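Local coordinates for protein CocE/NonD family hydrolase (Staphylococcus aureus subsp. aureus COL, PDB 3III) that probably hydrolyses ester or amide bonds as an alpha/beta-hydrolase of the CocE/NonD family, with a natural substrate that is not established, at residues D145-I150 with A179-P184; M189-G194 with T260-C265; S256-P261 with A285-K290; W291-G296 with H332-V337. One frame throughout, in Å; residues are numbered along the deposited sequence. Where two conformers were deposited one is given.

Contact 1: D145-I150 with A179-P184; sequences DYYEVI and ASLNPP
Tyr147 OH and Asn182 O are joined through one water, which donates to Asn182 O at 3.0 Å. That water lies in the plane of the phenol ring, 3.2 Å from Tyr147 OH. Most of the remaining contact is packing round the same ring. With CG anti to the backbone N (chi1 -180°), the phenol reaches out from helix 140-154 over the loop. Pro183 sets CB over one face in a CH-pi contact, 4.2 Å from the ring centroid and displaced toward the rim. Leu181 O comes to the ring edge in its plane, 3.5 Å from Tyr147 CE2, while Leu181 CB packs beside CD2. At the tip of the ring, Pro184 CD approaches obliquely and stops 3.4 Å from Tyr147 OH. In this alpha/beta-hydrolase domain the contact joins helix 140-154 to the link between helix 170-179 and strand 186-192. The two helices are neighbours: Tyr147 and Ile150 both also rest on Val178, and Ile150 reaches Met71 of the central sheet. The chain leaves helix 170-179 through a type I turn closed by Asn182 N to Ala179 O, 3.0 Å. Asn182 then takes a positive phi of 54°; in the conformer given its ND2 probably bonds to Gln257 O. On the helix, one turn beyond Tyr147, Ile150 CD1 meets Pro183 CG at 4.0 Å.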
loop_
_atom_site.group_PDB
_atom_site.type_symbol
_atom_site.label_atom_id
_atom_site.label_comp_id
_atom_site.label_asym_id
_atom_site.label_seq_id
_atom_site.Cartn_x
_atom_site.Cartn_y
_atom_site.Cartn_z
ATOM N N ASP A 145 16.761 -11.181 9.332
ATOM C CA ASP A 145 17.599 -10.212 10.024
ATOM C C ASP A 145 16.752 -9.394 11.016
ATOM O O ASP A 145 17.150 -9.191 12.153
ATOM C CB ASP A 145 18.259 -9.259 9.026
ATOM C CG ASP A 145 19.356 -9.916 8.189
ATOM O OD1 ASP A 145 19.878 -10.964 8.588
ATOM O OD2 ASP A 145 19.665 -9.353 7.116
ATOM N N TYR A 146 15.590 -8.931 10.559
ATOM C CA TYR A 146 14.616 -8.185 11.376
ATOM C C TYR A 146 14.194 -8.997 12.616
ATOM O O TYR A 146 14.203 -8.501 13.752
ATOM C CB TYR A 146 13.405 -7.818 10.493
ATOM C CG TYR A 146 12.519 -6.637 10.950
ATOM C CD1 TYR A 146 11.540 -6.136 10.104
ATOM C CD2 TYR A 146 12.585 -6.092 12.236
ATOM C CE1 TYR A 146 10.722 -5.089 10.486
ATOM C CE2 TYR A 146 11.752 -5.045 12.627
ATOM C CZ TYR A 146 10.824 -4.550 11.735
ATOM O OH TYR A 146 10.008 -3.501 12.066
ATOM N N TYR A 147 13.918 -10.275 12.416
ATOM C CA TYR A 147 13.599 -11.146 13.512
ATOM C C TYR A 147 14.701 -11.140 14.571
ATOM O O TYR A 147 14.394 -11.042 15.774
ATOM C CB TYR A 147 13.400 -12.543 12.972
ATOM C CG TYR A 147 13.044 -13.681 13.919
ATOM C CD1 TYR A 147 13.927 -14.153 14.909
ATOM C CD2 TYR A 147 11.888 -14.401 13.703
ATOM C CE1 TYR A 147 13.599 -15.277 15.688
ATOM C CE2 TYR A 147 11.556 -15.509 14.493
ATOM C CZ TYR A 147 12.400 -15.938 15.459
ATOM O OH TYR A 147 12.032 -17.040 16.199
ATOM N N GLU A 148 15.968 -11.244 14.139
ATOM C CA GLU A 148 17.063 -11.198 15.119
ATOM C C GLU A 148 17.080 -9.893 15.957
ATOM O O GLU A 148 17.362 -9.916 17.198
ATOM C CB GLU A 148 18.436 -11.467 14.464
ATOM C CG GLU A 148 18.613 -12.856 13.876
ATOM C CD GLU A 148 20.071 -13.300 13.766
ATOM O OE1 GLU A 148 20.693 -13.384 14.837
ATOM O OE2 GLU A 148 20.571 -13.565 12.636
ATOM N N VAL A 149 16.779 -8.768 15.322
ATOM C CA VAL A 149 16.812 -7.504 16.011
ATOM C C VAL A 149 15.646 -7.413 17.025
ATOM O O VAL A 149 15.829 -6.868 18.142
ATOM C CB VAL A 149 16.861 -6.280 15.036
ATOM C CG1 VAL A 149 16.960 -4.972 15.818
ATOM C CG2 VAL A 149 18.093 -6.415 14.034
ATOM N N ILE A 150 14.468 -7.935 16.654
ATOM C CA ILE A 150 13.316 -7.992 17.566
ATOM C C ILE A 150 13.674 -8.759 18.809
ATOM O O ILE A 150 13.442 -8.293 19.922
ATOM C CB ILE A 150 12.042 -8.604 16.882
ATOM C CG1 ILE A 150 11.535 -7.636 15.822
ATOM C CG2 ILE A 150 10.988 -8.968 17.916
ATOM C CD1 ILE A 150 10.519 -8.221 14.864
ATOM N N ALA A 179 6.652 -10.709 10.577
ATOM C CA ALA A 179 5.536 -11.326 11.308
ATOM C C ALA A 179 5.226 -12.738 10.781
ATOM O O ALA A 179 4.760 -13.608 11.552
ATOM C CB ALA A 179 4.264 -10.448 11.291
ATOM N N SER A 180 5.510 -12.986 9.496
ATOM C CA SER A 180 5.290 -14.326 8.934
ATOM C C SER A 180 6.239 -15.393 9.574
ATOM O O SER A 180 6.007 -16.602 9.474
ATOM C CB SER A 180 5.415 -14.316 7.393
ATOM O OG SER A 180 6.777 -14.264 6.977
ATOM N N LEU A 181 7.322 -14.928 10.190
ATOM C CA LEU A 181 8.250 -15.785 10.911
ATOM C C LEU A 181 7.894 -15.985 12.426
ATOM O O LEU A 181 8.554 -16.734 13.088
ATOM C CB LEU A 181 9.666 -15.202 10.780
ATOM C CG LEU A 181 10.233 -14.955 9.375
ATOM C CD1 LEU A 181 11.601 -14.270 9.460
ATOM C CD2 LEU A 181 10.284 -16.311 8.576
ATOM N N ASN A 182 6.908 -15.232 12.918
ATOM C CA ASN A 182 6.428 -15.298 14.297
ATOM C C ASN A 182 7.538 -15.135 15.356
ATOM O O ASN A 182 7.776 -16.032 16.168
ATOM C CB ASN A 182 5.654 -16.597 14.493
ATOM C CG ASN A 182 4.388 -16.591 13.754
ATOM O OD1 ASN A 182 3.450 -15.883 14.128
ATOM N ND2 ASN A 182 4.345 -17.320 12.630
ATOM N N PRO A 183 8.183 -13.947 15.391
ATOM C CA PRO A 183 9.178 -13.730 16.426
ATOM C C PRO A 183 8.473 -13.810 17.791
ATOM O O PRO A 183 7.404 -13.179 17.953
ATOM C CB PRO A 183 9.698 -12.283 16.126
ATOM C CG PRO A 183 9.283 -11.979 14.743
ATOM C CD PRO A 183 8.007 -12.753 14.548
ATOM N N PRO A 184 9.029 -14.586 18.770
ATOM C CA PRO A 184 8.325 -14.787 20.034
ATOM C C PRO A 184 8.002 -13.483 20.820
ATOM O O PRO A 184 6.949 -13.407 21.447
ATOM C CB PRO A 184 9.277 -15.680 20.834
ATOM C CG PRO A 184 10.003 -16.439 19.789
ATOM C CD PRO A 184 10.138 -15.529 18.626
HETATM O O HOH W 1 9.297 -18.536 15.634
#

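Contact 2: M189-G194 with T260-C265; sequences MIPWEG and TPLLTC
Cys265 lies across from Trp192 where strands 186-192 and 262-267 run parallel at the heart of the alpha/beta-hydrolase sheet. Its CB sits over the middle of the indole, in CH-pi contact 3.4 Å from the centroid of the five-membered ring. From CB the thiol turns anti to the backbone N (chi1 172°), which keeps it above the same rings. SG ends nearest Trp192 NE1 and CE2, a sulfur-aromatic contact 3.7 Å from the centroid. Tyr303 meets the indole edge-to-face.

At the other end of the pair, selenomethionine Met189 lays CG against Leu262 CD1 at 3.7 Å, and its bent chain brings SE to Thr260 CB. Leu262 CD1 also packs on the ring of Pro191.

The backbones bond from Met189 N to Pro261 O, from Leu263 N to Met189 O in a straight line (180° at the hydrogen), from Cys265 N to Pro191 O, and from Glu193 N to Cys265 O. A water donates to both Pro191 O and Cys265 O and accepts from Gly194 N. Pro191 has no N-H to give to Leu263 O, and carbon meets that oxygen instead: Ile190 CA at 3.2 Å and Pro191 CD at 3.3 Å.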
loop_
_atom_site.group_PDB
_atom_site.type_symbol
_atom_site.label_atom_id
_atom_site.label_comp_id
_atom_site.label_asym_id
_atom_site.label_seq_id
_atom_site.Cartn_x
_atom_site.Cartn_y
_atom_site.Cartn_z
HETATM N N MSE A 189 1.640 -5.411 15.831
HETATM C CA MSE A 189 2.177 -4.842 14.602
HETATM C C MSE A 189 1.202 -3.857 13.994
HETATM O O MSE A 189 -0.035 -4.064 14.048
HETATM C CB MSE A 189 2.483 -5.948 13.574
HETATM C CG MSE A 189 1.280 -6.773 13.243
HETATM SE SE MSE A 189 1.699 -8.379 12.141
HETATM C CE MSE A 189 2.391 -7.363 10.517
ATOM N N ILE A 190 1.761 -2.793 13.414
ATOM C CA ILE A 190 0.996 -1.737 12.760
ATOM C C ILE A 190 1.610 -1.519 11.348
ATOM O O ILE A 190 2.431 -0.593 11.134
ATOM C CB ILE A 190 0.998 -0.435 13.561
ATOM C CG1 ILE A 190 0.548 -0.670 15.017
ATOM C CG2 ILE A 190 0.079 0.628 12.900
ATOM C CD1 ILE A 190 0.639 0.594 15.867
ATOM N N PRO A 191 1.277 -2.424 10.400
ATOM C CA PRO A 191 1.711 -2.202 9.024
ATOM C C PRO A 191 0.813 -1.126 8.411
ATOM O O PRO A 191 -0.330 -1.398 7.989
ATOM C CB PRO A 191 1.488 -3.557 8.369
ATOM C CG PRO A 191 0.381 -4.184 9.191
ATOM C CD PRO A 191 0.676 -3.773 10.576
ATOM N N TRP A 192 1.295 0.110 8.427
ATOM C CA TRP A 192 0.510 1.232 8.015
ATOM C C TRP A 192 0.770 1.493 6.523
ATOM O O TRP A 192 1.633 2.292 6.160
ATOM C CB TRP A 192 0.835 2.472 8.872
ATOM C CG TRP A 192 -0.240 3.510 8.765
ATOM C CD1 TRP A 192 -0.436 4.392 7.742
ATOM C CD2 TRP A 192 -1.282 3.791 9.724
ATOM N NE1 TRP A 192 -1.495 5.220 8.027
ATOM C CE2 TRP A 192 -2.050 4.860 9.210
ATOM C CE3 TRP A 192 -1.631 3.248 10.946
ATOM C CZ2 TRP A 192 -3.173 5.385 9.875
ATOM C CZ3 TRP A 192 -2.735 3.749 11.611
ATOM C CH2 TRP A 192 -3.520 4.801 11.070
ATOM N N GLU A 193 -0.026 0.830 5.678
ATOM C CA GLU A 193 0.126 0.871 4.199
ATOM C C GLU A 193 1.395 0.132 3.742
ATOM O O GLU A 193 2.480 0.725 3.597
ATOM C CB GLU A 193 0.080 2.279 3.608
ATOM C CG GLU A 193 -1.298 2.964 3.843
ATOM C CD GLU A 193 -1.656 3.904 2.745
ATOM O OE1 GLU A 193 -1.748 5.126 3.031
ATOM O OE2 GLU A 193 -1.836 3.397 1.619
ATOM N N GLY A 194 1.237 -1.172 3.526
ATOM C CA GLY A 194 2.303 -1.948 2.905
ATOM C C GLY A 194 1.853 -3.118 2.054
ATOM O O GLY A 194 1.061 -3.949 2.486
ATOM N N THR A 260 0.272 -12.559 14.982
ATOM C CA THR A 260 0.494 -11.394 15.877
ATOM C C THR A 260 -0.712 -10.437 15.864
ATOM O O THR A 260 -1.268 -10.168 14.826
ATOM C CB THR A 260 1.773 -10.628 15.398
ATOM O OG1 THR A 260 2.905 -11.522 15.414
ATOM C CG2 THR A 260 2.082 -9.392 16.233
ATOM N N PRO A 261 -1.118 -9.925 17.043
ATOM C CA PRO A 261 -2.136 -8.894 17.058
ATOM C C PRO A 261 -1.803 -7.745 16.097
ATOM O O PRO A 261 -0.654 -7.257 16.049
ATOM C CB PRO A 261 -2.106 -8.388 18.495
ATOM C CG PRO A 261 -1.702 -9.585 19.318
ATOM C CD PRO A 261 -0.704 -10.319 18.403
ATOM N N LEU A 262 -2.802 -7.319 15.364
ATOM C CA LEU A 262 -2.620 -6.591 14.110
ATOM C C LEU A 262 -3.574 -5.404 13.949
ATOM O O LEU A 262 -4.769 -5.545 14.106
ATOM C CB LEU A 262 -2.868 -7.602 12.949
ATOM C CG LEU A 262 -3.053 -7.038 11.550
ATOM C CD1 LEU A 262 -1.737 -6.350 11.122
ATOM C CD2 LEU A 262 -3.359 -8.147 10.533
ATOM N N LEU A 263 -2.998 -4.234 13.696
ATOM C CA LEU A 263 -3.682 -3.033 13.268
ATOM C C LEU A 263 -3.151 -2.656 11.874
ATOM O O LEU A 263 -2.029 -2.212 11.731
ATOM C CB LEU A 263 -3.482 -1.903 14.306
ATOM C CG LEU A 263 -4.027 -0.536 13.895
ATOM C CD1 LEU A 263 -5.560 -0.520 13.651
ATOM C CD2 LEU A 263 -3.678 0.584 14.920
ATOM N N THR A 264 -3.967 -2.866 10.837
ATOM C CA THR A 264 -3.627 -2.549 9.479
ATOM C C THR A 264 -4.205 -1.242 9.059
ATOM O O THR A 264 -5.389 -0.952 9.367
ATOM C CB THR A 264 -4.205 -3.628 8.542
ATOM O OG1 THR A 264 -3.716 -4.907 8.979
ATOM C CG2 THR A 264 -3.810 -3.358 7.053
ATOM N N CYS A 265 -3.433 -0.427 8.346
ATOM C CA CYS A 265 -4.067 0.666 7.596
ATOM C C CYS A 265 -3.940 0.338 6.118
ATOM O O CYS A 265 -2.849 -0.031 5.646
ATOM C CB CYS A 265 -3.449 2.026 7.912
ATOM S SG CYS A 265 -4.085 3.294 6.827
HETATM O O HOH W 2 -0.803 -2.358 5.376
#

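Contact 3: S256-P261 with A285-K290; sequences SQIKTP and AASEEK
The Glu289 side chain lies side by side with the Pro261 ring, pointing the same way, and of its carboxylate OE1 comes to 4.0 Å from Pro261 CG. Its other oxygen, OE2, forms a salt bridge with Lys328. The second flat group is the carbonyl of Thr260, approached from above its plane: Ser287 OG donates to Thr260 O at 2.7 Å, 42° out of that plane. A chi1 of -56° places the hydroxyl beside its own backbone N, where it also faces Ile258 CG2 at 3.5 Å. These two loops feed neighbouring parallel strands, 262-267 and 290-295, and helix 275-284 between them completes a beta-alpha-beta unit, so the contact binds the entrances to both strands. Lys259 O is gripped by two waters that both donate to it; one accepts from Glu288 N and the other from Glu289 N. Further from the strands, Ala286 N makes a weak, bent bond to Ile258 O, 2.8 Å long with 123° at the hydrogen. Ala286 CB is wedged against Ser256 O at 3.3 Å. Next to it along the chain, Ala285 CB packs on Ile258 CG2 at 4.2 Å. Lys290 stretches back across its own loop, and NZ meets Ala285 O in the carbonyl plane at 2.9 Å.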
loop_
_atom_site.group_PDB
_atom_site.type_symbol
_atom_site.label_atom_id
_atom_site.label_comp_id
_atom_site.label_asym_id
_atom_site.label_seq_id
_atom_site.Cartn_x
_atom_site.Cartn_y
_atom_site.Cartn_z
ATOM N N SER A 256 -0.840 -16.167 5.916
ATOM C CA SER A 256 -1.583 -16.997 6.835
ATOM C C SER A 256 -0.744 -17.547 7.999
ATOM O O SER A 256 -1.273 -18.130 8.951
ATOM C CB SER A 256 -2.255 -18.138 6.070
ATOM O OG SER A 256 -1.301 -19.036 5.572
ATOM N N GLN A 257 0.559 -17.434 7.904
ATOM C CA GLN A 257 1.451 -17.699 9.027
ATOM C C GLN A 257 1.409 -16.627 10.102
ATOM O O GLN A 257 1.911 -16.839 11.229
ATOM C CB GLN A 257 2.873 -17.813 8.507
ATOM C CG GLN A 257 3.063 -19.049 7.559
ATOM C CD GLN A 257 4.480 -19.235 7.062
ATOM O OE1 GLN A 257 5.418 -18.574 7.508
ATOM N NE2 GLN A 257 4.650 -20.156 6.151
ATOM N N ILE A 258 0.893 -15.450 9.770
ATOM C CA ILE A 258 0.901 -14.346 10.768
ATOM C C ILE A 258 -0.149 -14.594 11.847
ATOM O O ILE A 258 -1.368 -14.777 11.549
ATOM C CB ILE A 258 0.671 -12.996 10.109
ATOM C CG1 ILE A 258 1.826 -12.692 9.167
ATOM C CG2 ILE A 258 0.470 -11.892 11.127
ATOM C CD1 ILE A 258 1.591 -11.393 8.371
ATOM N N LYS A 259 0.307 -14.601 13.091
ATOM C CA LYS A 259 -0.583 -14.714 14.259
ATOM C C LYS A 259 -0.640 -13.498 15.198
ATOM O O LYS A 259 -1.466 -13.449 16.136
ATOM C CB LYS A 259 -0.167 -15.939 15.075
ATOM C CG LYS A 259 -0.241 -17.222 14.269
ATOM C CD LYS A 259 0.443 -18.367 15.053
ATOM C CE LYS A 259 -0.025 -19.741 14.557
ATOM N NZ LYS A 259 0.951 -20.833 14.962
ATOM N N THR A 260 0.272 -12.559 14.982
ATOM C CA THR A 260 0.494 -11.394 15.877
ATOM C C THR A 260 -0.712 -10.437 15.864
ATOM O O THR A 260 -1.268 -10.168 14.826
ATOM C CB THR A 260 1.773 -10.628 15.398
ATOM O OG1 THR A 260 2.905 -11.522 15.414
ATOM C CG2 THR A 260 2.082 -9.392 16.233
ATOM N N PRO A 261 -1.118 -9.925 17.043
ATOM C CA PRO A 261 -2.136 -8.894 17.058
ATOM C C PRO A 261 -1.803 -7.745 16.097
ATOM O O PRO A 261 -0.654 -7.257 16.049
ATOM C CB PRO A 261 -2.106 -8.388 18.495
ATOM C CG PRO A 261 -1.702 -9.585 19.318
ATOM C CD PRO A 261 -0.704 -10.319 18.403
ATOM N N ALA A 285 -4.142 -12.795 7.198
ATOM C CA ALA A 285 -3.495 -13.020 8.491
ATOM C C ALA A 285 -4.377 -13.977 9.345
ATOM O O ALA A 285 -5.618 -13.794 9.419
ATOM C CB ALA A 285 -3.239 -11.670 9.229
ATOM N N ALA A 286 -3.728 -14.918 10.029
ATOM C CA ALA A 286 -4.390 -15.855 10.930
ATOM C C ALA A 286 -4.640 -15.242 12.308
ATOM O O ALA A 286 -5.348 -15.800 13.111
ATOM C CB ALA A 286 -3.577 -17.194 11.051
ATOM N N SER A 287 -4.083 -14.066 12.553
ATOM C CA SER A 287 -4.222 -13.354 13.832
ATOM C C SER A 287 -5.646 -13.362 14.410
ATOM O O SER A 287 -6.567 -12.949 13.749
ATOM C CB SER A 287 -3.777 -11.911 13.614
ATOM O OG SER A 287 -2.455 -11.869 13.085
ATOM N N GLU A 288 -5.820 -13.820 15.650
ATOM C CA GLU A 288 -7.137 -13.839 16.260
ATOM C C GLU A 288 -7.609 -12.423 16.626
ATOM O O GLU A 288 -8.818 -12.185 16.812
ATOM C CB GLU A 288 -7.093 -14.734 17.513
ATOM C CG GLU A 288 -7.108 -16.206 17.177
ATOM C CD GLU A 288 -6.828 -17.133 18.386
ATOM O OE1 GLU A 288 -6.825 -16.678 19.558
ATOM O OE2 GLU A 288 -6.604 -18.334 18.145
ATOM N N GLU A 289 -6.668 -11.476 16.712
ATOM C CA GLU A 289 -6.954 -10.121 17.165
ATOM C C GLU A 289 -6.418 -9.182 16.068
ATOM O O GLU A 289 -5.218 -8.945 16.002
ATOM C CB GLU A 289 -6.237 -9.870 18.495
ATOM C CG GLU A 289 -6.662 -10.846 19.612
ATOM C CD GLU A 289 -5.951 -10.609 20.962
ATOM O OE1 GLU A 289 -4.833 -11.125 21.210
ATOM O OE2 GLU A 289 -6.527 -9.947 21.798
ATOM N N LYS A 290 -7.293 -8.736 15.177
ATOM C CA LYS A 290 -6.885 -7.890 14.073
ATOM C C LYS A 290 -7.934 -6.831 13.748
ATOM O O LYS A 290 -9.139 -7.073 13.890
ATOM C CB LYS A 290 -6.535 -8.741 12.870
ATOM C CG LYS A 290 -7.645 -9.638 12.337
ATOM C CD LYS A 290 -7.225 -10.254 10.966
ATOM C CE LYS A 290 -8.271 -11.182 10.427
ATOM N NZ LYS A 290 -7.826 -11.913 9.143
HETATM O O HOH W 3 -3.444 -15.288 16.767
HETATM O O HOH W 4 -3.777 -11.983 17.244
#

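Contact 4: W291-G296 with H332-V337; sequences WLYVHG and HVIYEV
Trp291 and His332 stack in an offset manner where two parallel strands of the alpha/beta-hydrolase sheet, 290-295 and 333-338, begin to pair. The imidazole centroid is 4.5 Å from that of the indole's five-membered ring, and the planes are inclined by 26°. His332 ND1 lies over one face of the indole toward its rim; it is close to Trp291 NE1 without bonding to it.

Beyond the stack the backbones alternate regularly: Leu292 N bonds to His332 O, Ile334 N to Leu292 O at 2.9 Å, Val294 N to Ile334 O at 2.7 Å, and Glu336 N to Val294 O. Leu292 and Val333 lie side by side on one face of the sheet, followed there by Val294 and Tyr335, whose CB atoms are 4.0 Å apart. On the other face Ile334 CG2 touches the edge of the Tyr293 ring, 3.8 Å from CD1.

A second shell holds these groups. Trp291 NE1 bonds to Thr330 O and His332 ND1 to Lys290 O, bonds that would limit how both stacked rings can turn. Arg311 of helix 306-319, part of the crossover between the strands, makes a cation-pi contact with Tyr293 and packs on Ile334.

At the far end Glu336, extended with CG anti to its N (chi1 -176°), reaches across to Gly296, just past the end of strand 290-295. Its OE2 is held by a salt bridge to Arg297, while OE1 accepts Gly296 N at 2.8 Å from the anti side, 29° out of the carboxylate plane.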
loop_
_atom_site.group_PDB
_atom_site.type_symbol
_atom_site.label_atom_id
_atom_site.label_comp_id
_atom_site.label_asym_id
_atom_site.label_seq_id
_atom_site.Cartn_x
_atom_site.Cartn_y
_atom_site.Cartn_z
ATOM N N TRP A 291 -7.445 -5.661 13.337
ATOM C CA TRP A 291 -8.277 -4.510 13.011
ATOM C C TRP A 291 -7.785 -3.875 11.747
ATOM O O TRP A 291 -6.582 -3.868 11.468
ATOM C CB TRP A 291 -8.211 -3.480 14.158
ATOM C CG TRP A 291 -8.921 -3.973 15.388
ATOM C CD1 TRP A 291 -10.222 -3.720 15.749
ATOM C CD2 TRP A 291 -8.391 -4.833 16.405
ATOM N NE1 TRP A 291 -10.524 -4.385 16.902
ATOM C CE2 TRP A 291 -9.422 -5.086 17.316
ATOM C CE3 TRP A 291 -7.149 -5.439 16.612
ATOM C CZ2 TRP A 291 -9.246 -5.885 18.459
ATOM C CZ3 TRP A 291 -6.982 -6.246 17.778
ATOM C CH2 TRP A 291 -8.022 -6.456 18.654
ATOM N N LEU A 292 -8.692 -3.248 11.025
ATOM C CA LEU A 292 -8.356 -2.562 9.796
ATOM C C LEU A 292 -8.931 -1.146 9.822
ATOM O O LEU A 292 -10.110 -0.930 10.197
ATOM C CB LEU A 292 -8.950 -3.352 8.603
ATOM C CG LEU A 292 -8.922 -2.722 7.220
ATOM C CD1 LEU A 292 -7.484 -2.583 6.780
ATOM C CD2 LEU A 292 -9.766 -3.593 6.188
ATOM N N TYR A 293 -8.123 -0.181 9.414
ATOM C CA TYR A 293 -8.588 1.199 9.263
ATOM C C TYR A 293 -8.335 1.616 7.808
ATOM O O TYR A 293 -7.201 1.501 7.339
ATOM C CB TYR A 293 -7.790 2.082 10.196
ATOM C CG TYR A 293 -8.005 3.565 10.044
ATOM C CD1 TYR A 293 -9.191 4.142 10.405
ATOM C CD2 TYR A 293 -7.012 4.372 9.501
ATOM C CE1 TYR A 293 -9.417 5.510 10.208
ATOM C CE2 TYR A 293 -7.199 5.736 9.346
ATOM C CZ TYR A 293 -8.383 6.299 9.695
ATOM O OH TYR A 293 -8.570 7.629 9.473
ATOM N N VAL A 294 -9.371 2.078 7.114
ATOM C CA VAL A 294 -9.278 2.515 5.710
ATOM C C VAL A 294 -9.692 3.959 5.552
ATOM O O VAL A 294 -10.805 4.340 5.905
ATOM C CB VAL A 294 -10.075 1.650 4.744
ATOM C CG1 VAL A 294 -9.649 1.903 3.276
ATOM C CG2 VAL A 294 -9.947 0.110 5.069
ATOM N N HIS A 295 -8.848 4.732 4.883
ATOM C CA HIS A 295 -9.190 6.115 4.542
ATOM C C HIS A 295 -8.920 6.412 3.080
ATOM O O HIS A 295 -8.148 5.681 2.417
ATOM C CB HIS A 295 -8.400 7.066 5.430
ATOM C CG HIS A 295 -6.929 7.061 5.181
ATOM N ND1 HIS A 295 -6.370 7.749 4.122
ATOM C CD2 HIS A 295 -5.908 6.460 5.822
ATOM C CE1 HIS A 295 -5.060 7.569 4.137
ATOM N NE2 HIS A 295 -4.753 6.775 5.147
ATOM N N GLY A 296 -9.536 7.493 2.596
ATOM C CA GLY A 296 -9.344 7.988 1.240
ATOM C C GLY A 296 -8.595 9.339 1.199
ATOM O O GLY A 296 -8.854 10.186 0.336
ATOM N N HIS A 332 -13.907 -4.096 14.061
ATOM C CA HIS A 332 -12.766 -4.682 13.312
ATOM C C HIS A 332 -12.427 -3.959 12.019
ATOM O O HIS A 332 -11.323 -4.049 11.531
ATOM C CB HIS A 332 -12.982 -6.180 13.112
ATOM C CG HIS A 332 -12.872 -6.919 14.399
ATOM N ND1 HIS A 332 -11.667 -7.056 15.055
ATOM C CD2 HIS A 332 -13.815 -7.447 15.216
ATOM C CE1 HIS A 332 -11.879 -7.624 16.233
ATOM N NE2 HIS A 332 -13.176 -7.879 16.350
ATOM N N VAL A 333 -13.382 -3.251 11.444
ATOM C CA VAL A 333 -13.092 -2.446 10.253
ATOM C C VAL A 333 -13.696 -1.042 10.403
ATOM O O VAL A 333 -14.897 -0.906 10.704
ATOM C CB VAL A 333 -13.685 -3.078 8.944
ATOM C CG1 VAL A 333 -13.278 -2.204 7.719
ATOM C CG2 VAL A 333 -13.225 -4.524 8.744
ATOM N N ILE A 334 -12.889 -0.028 10.175
ATOM C CA ILE A 334 -13.371 1.323 10.114
ATOM C C ILE A 334 -12.946 1.788 8.704
ATOM O O ILE A 334 -11.774 1.668 8.334
ATOM C CB ILE A 334 -12.734 2.131 11.198
ATOM C CG1 ILE A 334 -13.256 1.740 12.621
ATOM C CG2 ILE A 334 -12.886 3.643 10.910
ATOM C CD1 ILE A 334 -12.550 2.501 13.765
ATOM N N TYR A 335 -13.891 2.337 7.944
ATOM C CA TYR A 335 -13.602 2.739 6.570
ATOM C C TYR A 335 -14.267 4.024 6.164
ATOM O O TYR A 335 -15.390 4.311 6.592
ATOM C CB TYR A 335 -14.015 1.608 5.592
ATOM C CG TYR A 335 -15.474 1.270 5.627
ATOM C CD1 TYR A 335 -16.370 1.817 4.710
ATOM C CD2 TYR A 335 -15.982 0.423 6.597
ATOM C CE1 TYR A 335 -17.698 1.544 4.748
ATOM C CE2 TYR A 335 -17.348 0.159 6.658
ATOM C CZ TYR A 335 -18.201 0.697 5.702
ATOM O OH TYR A 335 -19.564 0.439 5.767
ATOM N N GLU A 336 -13.602 4.785 5.292
ATOM C CA GLU A 336 -14.208 5.987 4.677
ATOM C C GLU A 336 -15.056 5.631 3.470
ATOM O O GLU A 336 -14.605 4.911 2.580
ATOM C CB GLU A 336 -13.130 7.029 4.249
ATOM C CG GLU A 336 -13.759 8.280 3.722
ATOM C CD GLU A 336 -12.805 9.392 3.406
ATOM O OE1 GLU A 336 -11.565 9.201 3.478
ATOM O OE2 GLU A 336 -13.351 10.454 3.074
ATOM N N VAL A 337 -16.271 6.160 3.423
ATOM C CA VAL A 337 -17.047 6.187 2.190
ATOM C C VAL A 337 -16.800 7.562 1.534
ATOM O O VAL A 337 -17.268 8.595 2.015
ATOM C CB VAL A 337 -18.523 6.005 2.454
ATOM C CG1 VAL A 337 -19.298 5.957 1.096
ATOM C CG2 VAL A 337 -18.757 4.655 3.206
#

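How the contacts relate
Contacts 2 and 4 continue one sheet: strands 262-267 and 290-295 are neighbours, joined by Leu262 O to Trp291 N at 2.8 Å. Contact 3 lies at the entrance to both strands. It shares Thr260 and Pro261 with contact 2, bonds to it from Glu289 O to Leu262 N (3.0 Å), and meets contact 4 through Lys290 O and His332 ND1. Contact 1 packs outside the sheet; Asn182 ND2, in the conformer given, probably bonds to Gln257 O of contact 3, and Ala179 CB lies 3.4 Å from Met189 SE of contact 2. The nearest atoms of contacts 1 and 4 are about 13 Å apart. A bound palmitic acid is about 9 Å from the Glu193 side chain and about 13 Å from that of His295.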